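Local atomic coordinates of diol-dehydratase (Roseburia inulinivorans, PDB entry 5I2A), a protein that probably dehydrates 1,2-propanediol by B12-independent glycyl radical chemistry, as a lyase of the pyruvate formate-lyase-like family. Residues Val164-Val169 with Cys438-Val443; Ser281-Ser286 with Ser342-Leu347. All blocks are in the same frame, centred on the assembly; numbering follows the deposited sequence.

Contact 1 of 2, residues Val164-Val169 with Cys438-Val443. With EDO (1,2-ethanediol), chain C.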
loop_
_atom_site.group_PDB
_atom_site.type_symbol
_atom_site.label_atom_id
_atom_site.label_comp_id
_atom_site.label_asym_id
_atom_site.label_seq_id
_atom_site.Cartn_x
_atom_site.Cartn_y
_atom_site.Cartn_z
ATOM N N VAL A 164 15.106 0.984 -10.084
ATOM C CA VAL A 164 15.863 -0.160 -9.595
ATOM C C VAL A 164 16.593 -0.845 -10.759
ATOM O O VAL A 164 17.797 -0.692 -10.909
ATOM C CB VAL A 164 14.957 -1.171 -8.853
ATOM C CG1 VAL A 164 15.771 -2.375 -8.391
ATOM C CG2 VAL A 164 14.309 -0.500 -7.631
ATOM N N GLY A 165 15.858 -1.567 -11.597
ATOM C CA GLY A 165 16.475 -2.263 -12.710
ATOM C C GLY A 165 17.202 -3.509 -12.226
ATOM O O GLY A 165 16.628 -4.281 -11.470
ATOM N N HIS A 166 18.453 -3.683 -12.653
ATOM C CA HIS A 166 19.309 -4.793 -12.216
ATOM C C HIS A 166 18.600 -6.128 -12.388
ATOM O O HIS A 166 18.361 -6.862 -11.437
ATOM C CB HIS A 166 19.758 -4.578 -10.759
ATOM C CG HIS A 166 20.694 -3.426 -10.615
ATOM N ND1 HIS A 166 20.289 -2.115 -10.796
ATOM C CD2 HIS A 166 22.030 -3.378 -10.404
ATOM C CE1 HIS A 166 21.331 -1.316 -10.672
ATOM N NE2 HIS A 166 22.399 -2.056 -10.420
ATOM N N VAL A 167 18.250 -6.409 -13.628
ATOM C CA VAL A 167 17.454 -7.567 -13.946
ATOM C C VAL A 167 17.733 -8.013 -15.379
ATOM O O VAL A 167 18.034 -7.196 -16.263
ATOM C CB VAL A 167 15.940 -7.274 -13.767
ATOM C CG1 VAL A 167 15.512 -6.122 -14.668
ATOM C CG2 VAL A 167 15.093 -8.524 -14.062
ATOM N N THR A 168 17.666 -9.326 -15.576
ATOM C CA THR A 168 17.575 -9.930 -16.891
ATOM C C THR A 168 16.187 -10.530 -17.046
ATOM O O THR A 168 15.843 -11.551 -16.454
ATOM C CB THR A 168 18.611 -11.029 -17.109
ATOM O OG1 THR A 168 19.913 -10.461 -17.066
ATOM C CG2 THR A 168 18.374 -11.718 -18.456
ATOM N N VAL A 169 15.422 -9.885 -17.890
ATOM C CA VAL A 169 14.034 -10.177 -18.093
ATOM C C VAL A 169 13.934 -11.373 -19.077
ATOM O O VAL A 169 14.954 -11.816 -19.624
ATOM C CB VAL A 169 13.380 -8.878 -18.614
ATOM C CG1 VAL A 169 13.302 -8.814 -20.148
ATOM C CG2 VAL A 169 12.176 -8.495 -17.863
ATOM N N CYS A 438 27.616 -5.262 -13.161
ATOM C CA CYS A 438 29.065 -5.430 -13.070
ATOM C C CYS A 438 29.480 -6.901 -12.893
ATOM O O CYS A 438 30.136 -7.461 -13.761
ATOM C CB CYS A 438 29.629 -4.593 -11.920
ATOM S SG CYS A 438 29.588 -2.789 -12.218
ATOM N N VAL A 439 29.105 -7.520 -11.772
ATOM C CA VAL A 439 29.561 -8.875 -11.459
ATOM C C VAL A 439 28.505 -9.725 -10.733
ATOM O O VAL A 439 28.832 -10.752 -10.137
ATOM C CB VAL A 439 30.825 -8.857 -10.584
ATOM C CG1 VAL A 439 32.007 -8.205 -11.302
ATOM C CG2 VAL A 439 30.548 -8.178 -9.266
ATOM N N GLU A 440 27.243 -9.311 -10.802
ATOM C CA GLU A 440 26.212 -9.897 -9.949
ATOM C C GLU A 440 25.437 -11.024 -10.649
ATOM O O GLU A 440 24.706 -10.786 -11.590
ATOM C CB GLU A 440 25.245 -8.801 -9.465
ATOM C CG GLU A 440 25.945 -7.567 -8.890
ATOM C CD GLU A 440 25.983 -6.398 -9.868
ATOM O OE1 GLU A 440 27.062 -6.101 -10.422
ATOM O OE2 GLU A 440 24.938 -5.761 -10.057
ATOM N N PRO A 441 25.602 -12.263 -10.184
ATOM C CA PRO A 441 24.957 -13.380 -10.888
ATOM C C PRO A 441 23.479 -13.545 -10.543
ATOM O O PRO A 441 23.058 -13.229 -9.432
ATOM C CB PRO A 441 25.770 -14.596 -10.425
ATOM C CG PRO A 441 26.318 -14.216 -9.113
ATOM C CD PRO A 441 26.484 -12.715 -9.098
ATOM N N GLN A 442 22.690 -14.038 -11.483
ATOM C CA GLN A 442 21.274 -14.179 -11.223
ATOM C C GLN A 442 20.695 -15.273 -12.122
ATOM O O GLN A 442 21.209 -15.532 -13.217
ATOM C CB GLN A 442 20.575 -12.856 -11.489
ATOM C CG GLN A 442 19.161 -12.930 -11.835
ATOM C CD GLN A 442 18.566 -11.632 -12.329
ATOM O OE1 GLN A 442 18.239 -11.471 -13.509
ATOM N NE2 GLN A 442 18.520 -10.665 -11.434
ATOM N N VAL A 443 19.641 -15.927 -11.652
ATOM C CA VAL A 443 18.793 -16.767 -12.503
ATOM C C VAL A 443 17.894 -15.843 -13.305
ATOM O O VAL A 443 17.070 -15.141 -12.738
ATOM C CB VAL A 443 17.945 -17.750 -11.666
ATOM C CG1 VAL A 443 16.957 -18.514 -12.559
ATOM C CG2 VAL A 443 18.860 -18.702 -10.890
HETATM C C1 EDO C . 26.230 -2.652 -10.972
HETATM O O1 EDO C . 25.123 -3.470 -11.345
HETATM C C2 EDO C . 25.878 -1.206 -11.336
HETATM O O2 EDO C . 24.822 -0.683 -10.505
HETATM O O HOH W 1 16.645 -8.898 -10.671
#
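Q442 reaches across to the backbone of T168, and its OE1 accepts the T168 amide in the carbonyl plane, on a lone pair, with N to OE1 at 3.0 Å (160° at H). The glutamine manages this span because its CG stands anti to the backbone N and the chain runs extended from there. The axes of strands 165-167 and 440-442 stay 9.1 Å apart, so side chains do the bridging. At its other amide corner, NE2 gives a weak bond to a water beside H166 O, and H451 is a further partner.

H166 and E440 meet next. CD2 at the ring edge lies 3.8 Å from OE2, ring and carboxylate planes being turned 42° apart, and a 1,2-ethanediol, probably from the crystallisation liquor, joins the pair. H166 NE2 donates to diol O2 at 2.8 Å, and diol O1 donates to E440 OE2 at 2.6 Å. C438 SG lies 3.6 Å from C1 of the diol.

Behind this shell, the imidazole is fixed in rotation by ND1 donating in the ring plane to V164 O, 2.9 Å away, and Y159 meets the ring edge-to-face. The E440 chain bends at chi2 (102°), returning OE1 to the amides of C438 and V439, the latter N 2.8 Å from OE1. Those two donors hold one carboxylate oxygen and leave OE2 turned to the diol. Two diol hydroxyls gripped this way, next to a cysteine sulfur, are consistent with a substrate pocket; in relatives such as B12-independent glycerol dehydratase a cysteine forms the thiyl radical, and C438 is probably its equivalent.

Contact 2 of 2, residues Ser281-Ser286 with Ser342-Leu347. With EDO (1,2-ethanediol), chain C.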
loop_
_atom_site.group_PDB
_atom_site.type_symbol
_atom_site.label_atom_id
_atom_site.label_comp_id
_atom_site.label_asym_id
_atom_site.label_seq_id
_atom_site.Cartn_x
_atom_site.Cartn_y
_atom_site.Cartn_z
ATOM N N SER A 281 14.055 4.248 -14.801
ATOM C CA SER A 281 15.460 4.633 -14.979
ATOM C C SER A 281 16.455 3.681 -14.312
ATOM O O SER A 281 17.651 3.961 -14.292
ATOM C CB SER A 281 15.696 6.050 -14.441
ATOM O OG SER A 281 15.168 6.178 -13.136
ATOM N N GLY A 282 15.970 2.577 -13.755
ATOM C CA GLY A 282 16.869 1.562 -13.223
ATOM C C GLY A 282 17.869 1.152 -14.303
ATOM O O GLY A 282 17.484 0.932 -15.450
ATOM N N HIS A 283 19.156 1.113 -13.976
ATOM C CA HIS A 283 20.116 0.627 -14.962
ATOM C C HIS A 283 20.461 -0.844 -14.676
ATOM O O HIS A 283 19.713 -1.534 -13.978
ATOM C CB HIS A 283 21.365 1.530 -15.029
ATOM C CG HIS A 283 22.154 1.607 -13.754
ATOM N ND1 HIS A 283 22.341 2.790 -13.061
ATOM C CD2 HIS A 283 22.845 0.662 -13.075
ATOM C CE1 HIS A 283 23.099 2.560 -12.005
ATOM N NE2 HIS A 283 23.417 1.277 -11.988
ATOM N N SER A 284 21.553 -1.326 -15.261
ATOM C CA SER A 284 21.896 -2.755 -15.255
ATOM C C SER A 284 20.760 -3.643 -15.775
ATOM O O SER A 284 20.582 -4.776 -15.328
ATOM C CB SER A 284 22.319 -3.205 -13.857
ATOM O OG SER A 284 23.500 -2.537 -13.489
ATOM N N ILE A 285 19.998 -3.114 -16.724
ATOM C CA ILE A 285 19.113 -3.926 -17.537
ATOM C C ILE A 285 20.022 -4.771 -18.446
ATOM O O ILE A 285 20.611 -4.261 -19.416
ATOM C CB ILE A 285 18.138 -3.054 -18.354
ATOM C CG1 ILE A 285 17.311 -2.171 -17.414
ATOM C CG2 ILE A 285 17.265 -3.915 -19.268
ATOM C CD1 ILE A 285 16.518 -2.945 -16.331
ATOM N N SER A 286 20.171 -6.045 -18.104
ATOM C CA SER A 286 21.224 -6.864 -18.689
ATOM C C SER A 286 20.702 -7.924 -19.659
ATOM O O SER A 286 19.970 -8.835 -19.265
ATOM C CB SER A 286 22.036 -7.530 -17.574
ATOM O OG SER A 286 22.547 -6.552 -16.683
ATOM N N SER A 342 27.994 4.821 -18.254
ATOM C CA SER A 342 27.563 3.437 -18.403
ATOM C C SER A 342 26.119 3.221 -17.924
ATOM O O SER A 342 25.628 3.910 -17.017
ATOM C CB SER A 342 28.492 2.478 -17.641
ATOM O OG SER A 342 28.198 1.136 -18.010
ATOM N N LEU A 343 25.460 2.254 -18.553
ATOM C CA LEU A 343 24.183 1.720 -18.096
ATOM C C LEU A 343 24.363 0.266 -17.634
ATOM O O LEU A 343 23.386 -0.411 -17.308
ATOM C CB LEU A 343 23.128 1.814 -19.214
ATOM C CG LEU A 343 22.652 3.249 -19.494
ATOM C CD1 LEU A 343 21.635 3.296 -20.639
ATOM C CD2 LEU A 343 22.050 3.830 -18.235
ATOM N N PHE A 344 25.619 -0.193 -17.639
ATOM C CA PHE A 344 25.991 -1.512 -17.127
ATOM C C PHE A 344 25.108 -2.618 -17.705
ATOM O O PHE A 344 24.541 -3.427 -16.973
ATOM C CB PHE A 344 25.924 -1.503 -15.589
ATOM C CG PHE A 344 26.594 -0.297 -14.985
ATOM C CD1 PHE A 344 27.955 -0.307 -14.720
ATOM C CD2 PHE A 344 25.876 0.878 -14.765
ATOM C CE1 PHE A 344 28.586 0.827 -14.204
ATOM C CE2 PHE A 344 26.504 2.016 -14.250
ATOM C CZ PHE A 344 27.849 1.987 -13.957
ATOM N N GLN A 345 24.973 -2.613 -19.024
ATOM C CA GLN A 345 24.117 -3.555 -19.713
ATOM C C GLN A 345 24.949 -4.795 -20.008
ATOM O O GLN A 345 25.687 -4.851 -20.994
ATOM C CB GLN A 345 23.529 -2.934 -20.986
ATOM C CG GLN A 345 22.652 -1.677 -20.705
ATOM C CD GLN A 345 22.238 -0.928 -21.976
ATOM O OE1 GLN A 345 21.077 -0.966 -22.386
ATOM N NE2 GLN A 345 23.197 -0.232 -22.591
ATOM N N ASN A 346 24.853 -5.772 -19.114
ATOM C CA ASN A 346 25.744 -6.909 -19.177
ATOM C C ASN A 346 25.188 -7.985 -20.102
ATOM O O ASN A 346 24.030 -8.379 -19.993
ATOM C CB ASN A 346 25.991 -7.486 -17.793
ATOM C CG ASN A 346 27.234 -8.360 -17.750
ATOM O OD1 ASN A 346 27.270 -9.439 -18.335
ATOM N ND2 ASN A 346 28.255 -7.893 -17.050
ATOM N N LEU A 347 26.042 -8.442 -21.010
ATOM C CA LEU A 347 25.685 -9.426 -22.017
ATOM C C LEU A 347 26.770 -10.476 -22.013
ATOM O O LEU A 347 27.958 -10.164 -22.156
ATOM C CB LEU A 347 25.532 -8.781 -23.408
ATOM C CG LEU A 347 24.983 -9.639 -24.559
ATOM C CD1 LEU A 347 24.288 -8.741 -25.600
ATOM C CD2 LEU A 347 26.057 -10.466 -25.239
HETATM C C1 EDO C . 26.230 -2.652 -10.972
HETATM O O1 EDO C . 25.123 -3.470 -11.345
HETATM C C2 EDO C . 25.878 -1.206 -11.336
HETATM O O2 EDO C . 24.822 -0.683 -10.505
HETATM O O HOH W 2 20.583 -0.659 -17.982
#
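The amide of S284 donates to L343 O, N to O 2.9 Å. That same L343 oxygen also accepts a hydrogen bond from a water, which in turn accepts from I285 N, so one amide reaches this carbonyl directly and the next through the water. Both H283 and S284 then send a side-chain donor to the bound 1,2-ethanediol: H283 NE2 to its O2 at 2.8 Å, and S284 OG to its O1, also at 2.8 Å. K328 is hydrogen-bonded to H283 ND1, the other ring nitrogen.

Further along, S286 OG donates to S284 O from above that carbonyl's plane, 3.0 Å away, and receives a weak bond from N346 N. A nearly straight CA-H...O contact also brings S284 CA to 3.2 Å from F344 O.

The packing centres on two rings. H283 CG sits between its backbone N and carbonyl carbon (chi1 62°), which carries the imidazole over to F344, whose CD2 lies against one imidazole face, 3.5 Å from H283 CD2. The planes make 43° and meet obliquely. F344 offers one face to the diol, its CG 3.8 Å from C2, and the opposite face to S342 OG, which closes an ST turn by accepting F344 N. Q345 CB and CG pack on I285 O, and Q273 holds the Q345 amide. Two side-chain donors and a phenylalanine face meeting one diol, just before strand 346-350, are consistent with the active site inside the barrel of glycyl radical enzymes.

Contact 2 is nested in the chain loop that contact 1 closes: the order is 164-169, 281-286, 342-347, 438-443, and the two centres are about 8 Å apart. Strands 165-167 and 283-285 join them as a short parallel pair, with H166 N bonded to H283 O and T168 OG1 probably to S286 O. Elsewhere, 440-442 pairs with 434-436, and 346-350 is an outermost strand of a five-stranded mixed sheet. The touching residues of both contacts are buried in the pyruvate formate lyase-like region. The contacts converge on one 1,2-ethanediol, which D452 also binds, and this suggests that distant parts of the sequence jointly build the diol pocket.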